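Local coordinates for protein gamma-glutamyltranspeptidase (Ggt) (Helicobacter pylori 26695, PDB 5BPK) that probably catalyses transfer or hydrolysis of the gamma-glutamyl group of glutathione and related compounds, as a member of the gamma-glutamyltranspeptidase family of Ntn-hydrolases, at residues Val98-Arg103 and Tyr259-Arg264; Ala79-Gly84 and Pro137-Gly142; Met279-Ser284 and Val328-Ala333; Lys265-Ser270 and Gly285-Ile290; Val236-Glu241 and Ile251-Leu256. All coordinates share one frame; numbering follows the deposited sequence.

Contact 1 of 5, residues Val98-Arg103 and Tyr259-Arg264; sequences VALDFR and YNVKWR. With 4UD ((2S)-amino[(5S)-4,5-dihydro-1,2-oxazol-5-yl]acetic acid), chain O; EDO (1,2-ethanediol), chain M.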
# COMPACT_ATOMS: atom_id res chain seq x y z
N VAL A 98 5.22 -14.18 -8.36
CA VAL A 98 5.17 -14.53 -6.94
C VAL A 98 4.76 -13.32 -6.14
O VAL A 98 4.90 -12.18 -6.60
CB VAL A 98 6.53 -15.08 -6.45
CG1 VAL A 98 6.97 -16.28 -7.30
CG2 VAL A 98 7.58 -13.99 -6.47
N ALA A 99 4.22 -13.56 -4.95
CA ALA A 99 3.80 -12.49 -4.05
C ALA A 99 4.49 -12.72 -2.72
O ALA A 99 4.47 -13.84 -2.19
CB ALA A 99 2.30 -12.50 -3.87
N LEU A 100 5.15 -11.70 -2.20
CA LEU A 100 5.78 -11.76 -0.90
C LEU A 100 4.92 -11.02 0.13
O LEU A 100 4.65 -9.84 -0.01
CB LEU A 100 7.17 -11.15 -0.96
CG LEU A 100 7.96 -11.13 0.35
CD1 LEU A 100 8.18 -12.52 0.91
CD2 LEU A 100 9.28 -10.39 0.14
N ASP A 101 4.52 -11.76 1.15
CA ASP A 101 3.76 -11.25 2.29
C ASP A 101 4.77 -10.95 3.40
O ASP A 101 5.29 -11.88 4.04
CB ASP A 101 2.73 -12.34 2.71
CG ASP A 101 2.04 -12.08 4.04
OD1 ASP A 101 2.34 -11.10 4.75
OD2 ASP A 101 1.19 -12.94 4.39
N PHE A 102 5.05 -9.66 3.62
CA PHE A 102 5.76 -9.22 4.82
C PHE A 102 4.88 -8.28 5.67
O PHE A 102 5.33 -7.31 6.26
CB PHE A 102 7.15 -8.66 4.50
CG PHE A 102 7.19 -7.47 3.56
CD1 PHE A 102 7.21 -7.64 2.18
CD2 PHE A 102 7.35 -6.19 4.06
CE1 PHE A 102 7.31 -6.55 1.33
CE2 PHE A 102 7.44 -5.08 3.20
CZ PHE A 102 7.42 -5.27 1.83
N ARG A 103 3.60 -8.64 5.73
CA ARG A 103 2.62 -7.95 6.56
C ARG A 103 2.88 -8.19 8.04
O ARG A 103 3.29 -9.28 8.44
CB ARG A 103 1.22 -8.45 6.18
CG ARG A 103 0.05 -7.81 6.91
CD ARG A 103 -0.15 -6.34 6.56
NE ARG A 103 -1.51 -5.91 6.87
CZ ARG A 103 -1.97 -4.67 6.71
NH1 ARG A 103 -1.18 -3.70 6.29
NH2 ARG A 103 -3.23 -4.39 7.00
N TYR A 259 8.83 -13.98 13.78
CA TYR A 259 8.26 -13.30 12.61
C TYR A 259 8.72 -14.02 11.35
O TYR A 259 9.92 -14.27 11.16
CB TYR A 259 8.63 -11.80 12.49
CG TYR A 259 7.91 -11.27 11.28
CD1 TYR A 259 6.59 -10.87 11.37
CD2 TYR A 259 8.49 -11.33 10.01
CE1 TYR A 259 5.88 -10.49 10.27
CE2 TYR A 259 7.79 -10.96 8.88
CZ TYR A 259 6.47 -10.54 9.02
OH TYR A 259 5.75 -10.19 7.91
N ASN A 260 7.75 -14.33 10.48
CA ASN A 260 7.99 -15.06 9.25
C ASN A 260 7.35 -14.34 8.06
O ASN A 260 6.18 -13.99 8.12
CB ASN A 260 7.42 -16.50 9.37
CG ASN A 260 5.92 -16.55 9.84
OD1 ASN A 260 5.48 -15.82 10.75
ND2 ASN A 260 5.16 -17.48 9.24
N VAL A 261 8.11 -14.09 6.99
CA VAL A 261 7.49 -13.73 5.70
C VAL A 261 6.85 -14.98 5.12
O VAL A 261 7.16 -16.10 5.54
CB VAL A 261 8.49 -13.15 4.65
CG1 VAL A 261 9.20 -11.90 5.19
CG2 VAL A 261 9.49 -14.20 4.16
N LYS A 262 5.94 -14.79 4.17
CA LYS A 262 5.38 -15.89 3.41
C LYS A 262 5.41 -15.58 1.93
O LYS A 262 4.94 -14.54 1.49
CB LYS A 262 3.96 -16.18 3.86
CG LYS A 262 3.94 -16.76 5.28
CD LYS A 262 2.61 -17.35 5.66
CE LYS A 262 2.19 -18.50 4.76
NZ LYS A 262 1.14 -19.35 5.41
N TRP A 263 6.00 -16.49 1.16
CA TRP A 263 5.88 -16.45 -0.29
C TRP A 263 4.56 -17.09 -0.67
O TRP A 263 4.33 -18.28 -0.41
CB TRP A 263 7.03 -17.19 -0.95
CG TRP A 263 8.35 -16.55 -0.73
CD1 TRP A 263 9.29 -16.92 0.18
CD2 TRP A 263 8.87 -15.42 -1.43
NE1 TRP A 263 10.38 -16.09 0.09
CE2 TRP A 263 10.16 -15.16 -0.89
CE3 TRP A 263 8.40 -14.62 -2.47
CZ2 TRP A 263 10.96 -14.12 -1.37
CZ3 TRP A 263 9.20 -13.60 -2.93
CH2 TRP A 263 10.46 -13.35 -2.38
N ARG A 264 3.69 -16.30 -1.28
CA ARG A 264 2.35 -16.73 -1.61
C ARG A 264 2.14 -16.66 -3.11
O ARG A 264 2.81 -15.91 -3.82
CB ARG A 264 1.32 -15.85 -0.91
CG ARG A 264 1.49 -15.78 0.61
CD ARG A 264 0.27 -15.17 1.23
NE ARG A 264 0.30 -14.95 2.67
CZ ARG A 264 -0.25 -15.76 3.58
NH1 ARG A 264 -0.82 -16.90 3.22
NH2 ARG A 264 -0.23 -15.42 4.87
C3 4UD O . -1.59 2.96 3.20
C4 4UD O . -2.34 1.07 4.08
C5 4UD O . -1.93 2.45 4.56
C6 4UD O . -3.38 0.35 4.95
C8 4UD O . -3.57 -1.02 4.35
O9 4UD O . -2.81 -1.92 4.60
O10 4UD O . -4.61 -1.27 3.52
N7 4UD O . -2.89 0.19 6.33
O2 4UD O . -2.92 1.26 2.80
N1 4UD O . -2.18 2.25 2.30
C1 EDO M . 13.26 -16.14 2.58
O1 EDO M . 11.94 -16.69 2.69
C2 EDO M . 13.59 -15.92 1.10
O2 EDO M . 15.00 -15.69 0.93

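Contact 2 of 5, residues Ala79-Gly84 and Pro137-Gly142; sequences AGNIGG and PGTVAG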
# COMPACT_ATOMS: atom_id res chain seq x y z
N ALA A 79 5.84 7.19 6.05
CA ALA A 79 5.28 6.04 5.31
C ALA A 79 6.33 4.96 5.09
O ALA A 79 6.11 3.79 5.43
CB ALA A 79 4.73 6.51 3.96
N GLY A 80 7.45 5.36 4.48
CA GLY A 80 8.64 4.50 4.42
C GLY A 80 9.06 4.13 5.83
O GLY A 80 8.87 4.92 6.77
N ASN A 81 9.59 2.93 6.01
CA ASN A 81 9.74 2.37 7.34
C ASN A 81 10.62 1.14 7.43
O ASN A 81 10.80 0.41 6.43
CB ASN A 81 8.37 1.97 7.88
CG ASN A 81 7.76 0.81 7.11
OD1 ASN A 81 7.98 -0.36 7.47
ND2 ASN A 81 7.03 1.12 6.02
N ILE A 82 11.10 0.89 8.65
CA ILE A 82 11.47 -0.46 9.09
C ILE A 82 10.55 -0.98 10.21
O ILE A 82 10.63 -2.14 10.58
CB ILE A 82 12.95 -0.56 9.53
CG1 ILE A 82 13.28 0.37 10.71
CG2 ILE A 82 13.86 -0.24 8.35
CD1 ILE A 82 14.66 0.14 11.28
N GLY A 83 9.68 -0.12 10.76
CA GLY A 83 8.76 -0.52 11.84
C GLY A 83 7.38 -0.99 11.43
O GLY A 83 6.51 -1.17 12.29
N GLY A 84 7.17 -1.21 10.13
CA GLY A 84 5.88 -1.63 9.59
C GLY A 84 5.99 -2.90 8.75
O GLY A 84 6.69 -3.83 9.12
N PRO A 137 6.68 -5.99 13.28
CA PRO A 137 7.15 -5.49 11.98
C PRO A 137 7.69 -6.57 11.04
O PRO A 137 8.45 -7.45 11.47
CB PRO A 137 8.28 -4.54 12.35
CG PRO A 137 7.92 -4.07 13.75
CD PRO A 137 7.33 -5.29 14.40
N GLY A 138 7.32 -6.46 9.76
CA GLY A 138 7.75 -7.38 8.72
C GLY A 138 8.71 -6.83 7.69
O GLY A 138 9.31 -7.61 6.95
N THR A 139 8.86 -5.50 7.60
CA THR A 139 9.64 -4.89 6.52
C THR A 139 11.07 -5.41 6.39
O THR A 139 11.49 -5.74 5.29
CB THR A 139 9.65 -3.38 6.63
OG1 THR A 139 8.31 -2.92 6.43
CG2 THR A 139 10.61 -2.71 5.62
N VAL A 140 11.81 -5.48 7.49
CA VAL A 140 13.20 -5.90 7.40
C VAL A 140 13.31 -7.35 6.90
O VAL A 140 14.15 -7.68 6.04
CB VAL A 140 13.94 -5.71 8.73
CG1 VAL A 140 15.33 -6.31 8.66
CG2 VAL A 140 14.01 -4.20 9.09
N ALA A 141 12.43 -8.20 7.42
CA ALA A 141 12.35 -9.59 6.97
C ALA A 141 11.98 -9.69 5.49
O ALA A 141 12.50 -10.55 4.77
CB ALA A 141 11.37 -10.36 7.84
N GLY A 142 11.08 -8.81 5.04
CA GLY A 142 10.66 -8.79 3.65
C GLY A 142 11.79 -8.38 2.72
O GLY A 142 11.99 -9.01 1.67
O HOH W 1 10.84 -4.80 10.12

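Contact 3 of 5, residues Met279-Ser284 and Val328-Ala333; sequences MSPPSS and VYMGDA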
# COMPACT_ATOMS: atom_id res chain seq x y z
N MET A 279 -1.98 -8.71 -5.30
CA MET A 279 -1.75 -9.29 -3.98
C MET A 279 -2.95 -10.04 -3.44
O MET A 279 -4.07 -9.53 -3.40
CB MET A 279 -1.31 -8.26 -2.97
CG MET A 279 -0.87 -8.87 -1.66
SD MET A 279 0.60 -9.91 -1.85
CE MET A 279 0.31 -11.12 -0.54
N SER A 280 -2.65 -11.26 -2.99
CA SER A 280 -3.61 -12.20 -2.43
C SER A 280 -3.75 -11.96 -0.92
O SER A 280 -3.05 -11.12 -0.35
CB SER A 280 -3.07 -13.60 -2.69
OG SER A 280 -1.68 -13.67 -2.38
N PRO A 281 -4.64 -12.72 -0.25
CA PRO A 281 -4.73 -12.59 1.20
C PRO A 281 -3.36 -12.76 1.85
O PRO A 281 -2.60 -13.64 1.47
CB PRO A 281 -5.70 -13.70 1.59
CG PRO A 281 -6.66 -13.71 0.43
CD PRO A 281 -5.76 -13.53 -0.77
N PRO A 282 -3.04 -11.93 2.86
CA PRO A 282 -3.91 -11.10 3.69
C PRO A 282 -4.25 -9.70 3.18
O PRO A 282 -4.80 -8.91 3.94
CB PRO A 282 -3.12 -11.02 5.00
CG PRO A 282 -1.73 -11.01 4.55
CD PRO A 282 -1.67 -11.96 3.39
N SER A 283 -3.96 -9.41 1.92
CA SER A 283 -4.61 -8.27 1.28
C SER A 283 -5.92 -8.68 0.62
O SER A 283 -6.05 -9.80 0.13
CB SER A 283 -3.71 -7.60 0.26
OG SER A 283 -4.29 -6.37 -0.10
N SER A 284 -6.88 -7.76 0.62
CA SER A 284 -8.10 -7.86 -0.16
C SER A 284 -7.92 -7.19 -1.52
O SER A 284 -8.77 -7.33 -2.41
CB SER A 284 -9.24 -7.14 0.58
OG SER A 284 -9.00 -5.73 0.62
N VAL A 328 -17.37 -8.95 4.69
CA VAL A 328 -17.75 -10.26 5.21
C VAL A 328 -16.70 -11.33 4.93
O VAL A 328 -16.33 -12.09 5.83
CB VAL A 328 -19.08 -10.72 4.58
CG1 VAL A 328 -19.42 -12.12 5.04
CG2 VAL A 328 -20.19 -9.74 4.93
N TYR A 329 -16.21 -11.38 3.70
CA TYR A 329 -15.42 -12.53 3.22
C TYR A 329 -13.91 -12.46 3.41
O TYR A 329 -13.25 -13.50 3.31
CB TYR A 329 -15.72 -12.79 1.75
CG TYR A 329 -17.17 -13.10 1.47
CD1 TYR A 329 -17.79 -14.23 1.99
CD2 TYR A 329 -17.91 -12.28 0.63
CE1 TYR A 329 -19.13 -14.51 1.71
CE2 TYR A 329 -19.23 -12.55 0.35
CZ TYR A 329 -19.84 -13.66 0.89
OH TYR A 329 -21.16 -13.91 0.59
N MET A 330 -13.37 -11.28 3.67
CA MET A 330 -11.92 -11.09 3.59
C MET A 330 -11.21 -11.00 4.95
O MET A 330 -11.65 -10.32 5.88
CB MET A 330 -11.61 -9.88 2.71
CG MET A 330 -12.26 -9.95 1.33
SD MET A 330 -11.79 -11.34 0.27
CE MET A 330 -10.04 -11.05 0.04
N GLY A 331 -10.10 -11.73 5.04
CA GLY A 331 -9.22 -11.76 6.21
C GLY A 331 -7.98 -12.57 5.86
O GLY A 331 -7.79 -12.97 4.71
N ASP A 332 -7.14 -12.82 6.85
CA ASP A 332 -5.95 -13.66 6.68
C ASP A 332 -6.39 -15.11 6.45
O ASP A 332 -6.92 -15.75 7.35
CB ASP A 332 -5.09 -13.54 7.94
CG ASP A 332 -3.78 -14.30 7.86
OD1 ASP A 332 -3.54 -15.07 6.90
OD2 ASP A 332 -2.97 -14.12 8.81
N ALA A 333 -6.13 -15.63 5.25
CA ALA A 333 -6.55 -16.97 4.87
C ALA A 333 -5.85 -18.09 5.65
O ALA A 333 -6.27 -19.24 5.60
CB ALA A 333 -6.35 -17.18 3.37

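Contact 4 of 5, residues Lys265-Ser270 and Gly285-Ile290; sequences KPVVGS and GGTHLI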
# COMPACT_ATOMS: atom_id res chain seq x y z
N LYS A 265 1.16 -17.42 -3.59
CA LYS A 265 0.69 -17.26 -4.94
C LYS A 265 -0.05 -15.93 -5.04
O LYS A 265 -0.84 -15.59 -4.16
CB LYS A 265 -0.24 -18.39 -5.32
CG LYS A 265 0.45 -19.74 -5.45
CD LYS A 265 -0.52 -20.76 -5.99
CE LYS A 265 0.07 -22.16 -6.03
NZ LYS A 265 -0.92 -23.14 -6.55
N PRO A 266 0.26 -15.14 -6.08
CA PRO A 266 -0.54 -13.95 -6.30
C PRO A 266 -1.95 -14.32 -6.73
O PRO A 266 -2.18 -15.46 -7.17
CB PRO A 266 0.18 -13.23 -7.45
CG PRO A 266 0.95 -14.26 -8.13
CD PRO A 266 1.21 -15.38 -7.18
N VAL A 267 -2.87 -13.38 -6.60
CA VAL A 267 -4.16 -13.53 -7.24
C VAL A 267 -4.01 -13.05 -8.69
O VAL A 267 -3.37 -12.02 -8.97
CB VAL A 267 -5.29 -12.80 -6.48
CG1 VAL A 267 -5.03 -11.31 -6.36
CG2 VAL A 267 -6.63 -13.08 -7.13
N VAL A 268 -4.54 -13.86 -9.61
CA VAL A 268 -4.36 -13.66 -11.05
C VAL A 268 -5.70 -13.62 -11.74
O VAL A 268 -6.61 -14.39 -11.43
CB VAL A 268 -3.47 -14.79 -11.65
CG1 VAL A 268 -3.34 -14.64 -13.18
CG2 VAL A 268 -2.10 -14.79 -10.99
N GLY A 269 -5.83 -12.66 -12.65
CA GLY A 269 -7.02 -12.53 -13.48
C GLY A 269 -6.67 -12.07 -14.88
O GLY A 269 -5.50 -11.98 -15.24
N SER A 270 -7.70 -11.82 -15.67
CA SER A 270 -7.53 -11.32 -17.03
C SER A 270 -8.50 -10.16 -17.28
O SER A 270 -9.62 -10.14 -16.74
CB SER A 270 -7.78 -12.43 -18.06
OG SER A 270 -9.11 -12.93 -17.98
N GLY A 285 -6.82 -6.46 -1.69
CA GLY A 285 -6.68 -5.56 -2.83
C GLY A 285 -6.72 -6.23 -4.20
O GLY A 285 -7.50 -5.83 -5.07
N GLY A 286 -5.90 -7.25 -4.38
CA GLY A 286 -5.84 -7.95 -5.66
C GLY A 286 -7.16 -8.61 -6.02
O GLY A 286 -7.60 -8.58 -7.18
N THR A 287 -7.82 -9.20 -5.02
CA THR A 287 -9.07 -9.90 -5.27
C THR A 287 -10.13 -8.93 -5.77
O THR A 287 -10.77 -9.18 -6.79
CB THR A 287 -9.55 -10.62 -3.99
OG1 THR A 287 -8.61 -11.65 -3.66
CG2 THR A 287 -10.96 -11.21 -4.16
N HIS A 288 -10.33 -7.83 -5.05
CA HIS A 288 -11.36 -6.88 -5.45
C HIS A 288 -10.99 -6.09 -6.72
O HIS A 288 -11.88 -5.72 -7.49
CB HIS A 288 -11.76 -5.96 -4.31
CG HIS A 288 -12.29 -6.69 -3.13
ND1 HIS A 288 -13.31 -7.61 -3.23
CD2 HIS A 288 -11.93 -6.67 -1.82
CE1 HIS A 288 -13.56 -8.13 -2.03
NE2 HIS A 288 -12.73 -7.57 -1.16
N LEU A 289 -9.71 -5.85 -6.94
CA LEU A 289 -9.23 -5.23 -8.18
C LEU A 289 -9.68 -6.07 -9.36
O LEU A 289 -10.28 -5.57 -10.30
CB LEU A 289 -7.70 -5.13 -8.16
CG LEU A 289 -7.02 -4.80 -9.48
CD1 LEU A 289 -7.53 -3.47 -10.01
CD2 LEU A 289 -5.49 -4.81 -9.29
N ILE A 290 -9.44 -7.38 -9.27
CA ILE A 290 -9.76 -8.30 -10.36
C ILE A 290 -11.28 -8.46 -10.51
O ILE A 290 -11.80 -8.50 -11.62
CB ILE A 290 -9.05 -9.66 -10.15
CG1 ILE A 290 -7.55 -9.49 -10.42
CG2 ILE A 290 -9.64 -10.77 -11.02
CD1 ILE A 290 -6.69 -10.59 -9.88

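Contact 5 of 5, residues Val236-Glu241 and Ile251-Leu256; sequences VAELIE and ITKEDL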
# COMPACT_ATOMS: atom_id res chain seq x y z
N VAL A 236 18.78 -4.80 19.16
CA VAL A 236 17.57 -4.11 18.68
C VAL A 236 16.30 -4.80 19.20
O VAL A 236 15.37 -4.12 19.63
CB VAL A 236 17.54 -4.01 17.14
CG1 VAL A 236 16.20 -3.39 16.68
CG2 VAL A 236 18.73 -3.18 16.62
N ALA A 237 16.28 -6.14 19.20
CA ALA A 237 15.12 -6.87 19.72
C ALA A 237 14.95 -6.57 21.21
O ALA A 237 13.83 -6.44 21.69
CB ALA A 237 15.26 -8.37 19.49
N GLU A 238 16.07 -6.43 21.91
CA GLU A 238 16.07 -6.07 23.33
C GLU A 238 15.45 -4.67 23.54
O GLU A 238 14.64 -4.48 24.44
CB GLU A 238 17.49 -6.13 23.90
CG GLU A 238 17.55 -6.35 25.41
CD GLU A 238 17.14 -7.78 25.81
OE1 GLU A 238 17.71 -8.75 25.25
OE2 GLU A 238 16.26 -7.92 26.68
N LEU A 239 15.84 -3.71 22.71
CA LEU A 239 15.27 -2.35 22.78
C LEU A 239 13.77 -2.35 22.52
O LEU A 239 13.03 -1.60 23.15
CB LEU A 239 15.95 -1.42 21.77
CG LEU A 239 17.42 -1.05 22.00
CD1 LEU A 239 17.96 -0.27 20.80
CD2 LEU A 239 17.55 -0.22 23.27
N ILE A 240 13.32 -3.19 21.59
CA ILE A 240 11.90 -3.25 21.27
C ILE A 240 11.12 -3.80 22.47
O ILE A 240 10.16 -3.19 22.92
CB ILE A 240 11.62 -4.08 19.98
CG1 ILE A 240 12.24 -3.39 18.77
CG2 ILE A 240 10.11 -4.27 19.76
CD1 ILE A 240 12.29 -4.25 17.52
N GLU A 241 11.56 -4.93 23.01
CA GLU A 241 10.84 -5.55 24.13
C GLU A 241 10.82 -4.60 25.33
O GLU A 241 9.79 -4.44 25.97
CB GLU A 241 11.45 -6.90 24.52
CG GLU A 241 10.69 -7.59 25.67
CD GLU A 241 11.23 -8.95 26.04
OE1 GLU A 241 11.87 -9.06 27.11
OE2 GLU A 241 10.99 -9.92 25.28
N ILE A 251 4.63 -6.49 22.32
CA ILE A 251 5.60 -7.17 21.45
C ILE A 251 6.84 -7.52 22.26
O ILE A 251 7.38 -6.69 23.00
CB ILE A 251 5.97 -6.33 20.22
CG1 ILE A 251 4.74 -6.16 19.33
CG2 ILE A 251 7.11 -7.01 19.42
CD1 ILE A 251 4.91 -5.14 18.24
N THR A 252 7.27 -8.77 22.11
CA THR A 252 8.38 -9.33 22.86
C THR A 252 9.47 -9.87 21.93
O THR A 252 9.28 -9.99 20.72
CB THR A 252 7.91 -10.50 23.74
OG1 THR A 252 7.44 -11.56 22.89
CG2 THR A 252 6.80 -10.07 24.69
N LYS A 253 10.59 -10.26 22.52
CA LYS A 253 11.64 -10.94 21.77
C LYS A 253 11.13 -12.22 21.10
O LYS A 253 11.61 -12.60 20.04
CB LYS A 253 12.85 -11.24 22.67
CG LYS A 253 13.68 -10.01 22.97
CD LYS A 253 14.91 -10.35 23.81
CE LYS A 253 14.55 -10.59 25.26
NZ LYS A 253 15.77 -10.72 26.12
N GLU A 254 10.16 -12.89 21.73
CA GLU A 254 9.59 -14.11 21.16
C GLU A 254 8.80 -13.80 19.88
O GLU A 254 8.89 -14.54 18.89
CB GLU A 254 8.69 -14.84 22.16
CG GLU A 254 8.29 -16.24 21.69
CD GLU A 254 7.37 -16.99 22.66
OE1 GLU A 254 7.02 -16.43 23.72
OE2 GLU A 254 7.00 -18.14 22.33
N ASP A 255 8.05 -12.71 19.90
CA ASP A 255 7.33 -12.26 18.70
C ASP A 255 8.31 -12.01 17.56
O ASP A 255 8.11 -12.44 16.43
CB ASP A 255 6.56 -10.97 18.96
CG ASP A 255 5.28 -11.19 19.74
OD1 ASP A 255 4.44 -11.98 19.30
OD2 ASP A 255 5.10 -10.53 20.78
N LEU A 256 9.40 -11.30 17.87
CA LEU A 256 10.35 -10.88 16.85
C LEU A 256 11.08 -12.09 16.27
O LEU A 256 11.21 -12.21 15.06
CB LEU A 256 11.33 -9.85 17.41
CG LEU A 256 10.70 -8.50 17.81
CD1 LEU A 256 11.61 -7.74 18.76
CD2 LEU A 256 10.32 -7.63 16.61
O HOH W 2 7.57 -6.40 25.71
O HOH W 3 10.29 -12.75 24.83

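Contact 1 of 5, residues Val98-Arg103 and Tyr259-Arg264
Leu-100 lays its CD1 methyl over one face of the Trp-263 indole, 3.7 Å from the centroid of the six-membered ring and only 9° off the ring normal, a CH-pi contact. With CG trans to the backbone N (chi1 179°), the branched end lies across the indole. Val-98 CG2 approaches the same ring obliquely near CZ3, and Val-261 sits beside Leu-100 CD1 on the apolar side of the sheet. On the other face Asp-101 and Arg-264 form a salt bridge. Arg-264 meets Asp-101 side-on, its NE 2.8 Å and its NH2 2.9 Å from the single oxygen OD2. The carboxylate and guanidinium planes are nearly coplanar, 23° apart, with NE on the anti lone pair of OD2. Asp-334 takes both Lys-262 NZ and Arg-264 NH2. Asp-101 OD1 accepts from the backbone N of Arg-103 in an Asx turn and also meets Arg-69 of the neighbouring subunit, so two cations probably stabilise its negative charge. Tyr-259 OH donates to Arg-103 O at 2.7 Å, approaching from above the carbonyl plane. A long arginine suits position 103, just past the strand: Arg-103 NH1 donates to ligand O9 at 2.9 Å, while its other nitrogens are held by the neighbouring subunit, including Asp-43. Four backbone bonds, between Ala-99 and Arg-264 and between Asp-101 and Lys-262, join strands 97-102 and 262-271 into the antiparallel sheet of the Ntn-hydrolase fold, and Arg-103 reaches the ligand carboxylate, consistent with a site for the substrate's carboxylate.

Contact 2 of 5, residues Ala79-Gly84 and Pro137-Gly142
The Asn-81 carboxamide turns OD1 to Thr-139 and ND2 back to its own loop. At the edge, ND2 donates almost in the amide plane to Ala-79 O at 2.9 Å. At the other end, Thr-139 OG1 donates to OD1 at 2.8 Å, tilted 20° from the plane, while Gly-84 N reaches the same oxygen from well above it. That last bond closes an Asx motif, a side chain accepting from the backbone three residues on, and shapes the loop that leads into strand 85-91. Asparagine suits the place because one flat group supplies both a donor and an acceptor; with CG between the backbone N and the carbonyl carbon (chi1 67°), the amide folds back over its own loop. Gly-84 has no CB to obstruct the approach to OD1. Its carbonyl accepts from two successive amides, Gly-138 N at 2.8 Å and Thr-139 N at 3.1 Å; these bonds and that from Thr-139 OG1 join the loop to the start of helix 139-150. Pro-137 adds packing by setting CG 3.5 Å from Gly-83 O. Ile-82 and Val-140 lie side by side, CB to CG2 3.8 Å, and Phe-231 packs against both. Thr-139 CG2 lies 3.2 Å from Asn-81 O, a buried carbonyl oxygen with no polar partner in the model. Beyond Thr-139, a single water bridges the parts, donating to Ile-82 O and accepting from Val-140 N at 2.9 Å.

Contact 3 of 5, residues Met279-Ser284 and Val328-Ala333
Pro-281 and Pro-282 are joined by a cis peptide within a type VIa turn, closed by Ser-283 N to Ser-280 O at 3.0 Å, and this bend brings Pro-282 CA to 4.4 Å from Asp-332 CA in the extended chain that leaves helix 309-329. No hydrogen bond crosses between the two segments, so the fit rests on shape. The two rings face the same run of chain: Pro-281 meets Gly-331 and Ala-333, Pro-282 the Asp-332 between them. Pro-281 presents CB to Ala-333 CB at 4.0 Å and to the carbonyl oxygen of Gly-331 at 3.8 Å; Pro-282 puts its CB against Asp-332, with 4.3 Å between the two CB atoms. Proline rings suit this apolar face, since they offer CH2 groups and, in Pro-282, accept the cis bond that makes the turn, and Gly-331 adopts a fully extended backbone without adding a side chain. Met-330, modelled in two conformers, curls in one of them at chi2 and chi3 (-61° and -62°) and sets its CE methyl 3.7 Å from Ser-284 CA, a contact that must be taken with that reservation. The polar ends turn to the second chain. Ser-283 OG is bonded to Met-74 O of the neighbouring subunit and Ser-284 OG to Ser-72 O of that subunit, where Arg-69 N donates to Asp-332 OD2. Ser-283 OG also caps Gly-285 N. The proline turn lies between strand 274-278 and helix 285-296, with Phe-87 of strand 85-91 touching Pro-282 and Ser-283, and Met-330 resting on Thr-287 and His-288 of helix 285-296.

Contact 4 of 5, residues Lys265-Ser270 and Gly285-Ile290
Val-267 holds CG1 between its backbone N and carbonyl carbon (chi1 60°), which aims that methyl straight at the helix, 3.5 Å from Gly-286 C. The same rotation swings CG2 along the strand, where it meets Ile-290 CD1 tip to tip at 3.7 Å. Ile-290 answers with a stretched chain (chi2 163°), and its CD1 methyl runs down onto the strand backbone, 3.6 Å from Gly-269 N and 3.7 Å from Val-268 C. Its second branch, CG2, settles 4.0 Å from Gly-269 CA. No hydrogen bond passes between the segments; methyls against backbone do most of the touching. Helix 285-296 follows the hairpin of strands 262-271 and 274-278 and packs on one face of the sheet, in keeping with the layered alpha-beta-beta-alpha build of Ntn-hydrolases. Over these short segments the strand and helix axes approach to 8.2 Å and run 12° from parallel. Two glycines suit so close a fit. Gly-286 turns bare backbone toward Val-267 CG1, and Gly-269 does the same under the CG2 branch of Ile-290. Branched Val-267 and Ile-290 suit the interface because each sets two methyl branches against the opposing segment. Val-268 points the other way and packs on Lys-275 and Ile-277 of strand 274-278. Val-267 CG2 lies 4.2 Å from Thr-287 OG1, and Ile-344 touches Val-267, Thr-287 and Ile-290 from the loop after helix 340-343.

Contact 5 of 5, residues Val236-Glu241 and Ile251-Leu256
Glu-241 uses one oxygen, OE2, to accept the backbone N of Lys-253 at 2.8 Å, a nearly straight bond (174°) met on the anti side of the carboxylate. Water 3 donates to the same OE2 at 2.9 Å and accepts from Glu-254 N, so one carboxylate serves two of the first amides of helix 253-257. Thr-252 is the N-cap of that helix: its OG1 accepts from Asp-255 N at 3.3 Å and, weakly, from Glu-254 N, while Asp-255 OD2 takes Thr-252 N at 3.1 Å and OD1 takes Leu-108 N. Thr-252 and Asp-255 form a capping box, and threonine suits the position because a short hydroxyl with chi1 64° can turn back to the amides ahead of it. Lys-253 crosses the Glu-241 side chain at about a right angle and ends at the Glu-238 carboxylate, where NZ donates to OE1 and OE2, each at 2.9 Å, using the syn lone pairs of both. Beside these polar groups, Leu-256 CD1 packs 3.8 Å from Ala-237 CB and touches Ile-240, while Ile-240 CG2 faces Ile-251 CG2. Water 2 donates to Glu-241 O and to Ile-251 O at 2.7 Å. The salt bridge and the Glu-241 bond join two successive helices. Glu-241 stands at the amino end of helix 253-257, while Glu-238 pairs with the lysine; both settings would be expected to favour the charged carboxylates.

Contact 1 is the hub. It shares strand 262-271 with contact 4, and Leu-100 CD2 packs 3.4 Å from Gly-142 O of contact 2. On the other side Asp-101 OD2 comes to 3.2 Å from Pro-282 CD of contact 3. Contacts 3 and 4 are linked by a probable hydrogen bond from Ser-280 OG to Lys-265 O, 2.7 Å. Contact 5 is nested in the chain between the segments of contact 1, its centre about 34 Å from that of contact 4. In contact 1 Arg-103 donates to the ligand, which Asn-21, Asp-43, Ser-72 and Ser-73 of the neighbouring subunit also hold. The side chain of Ser-283 in contact 3 is about 6 Å from the bound ligand.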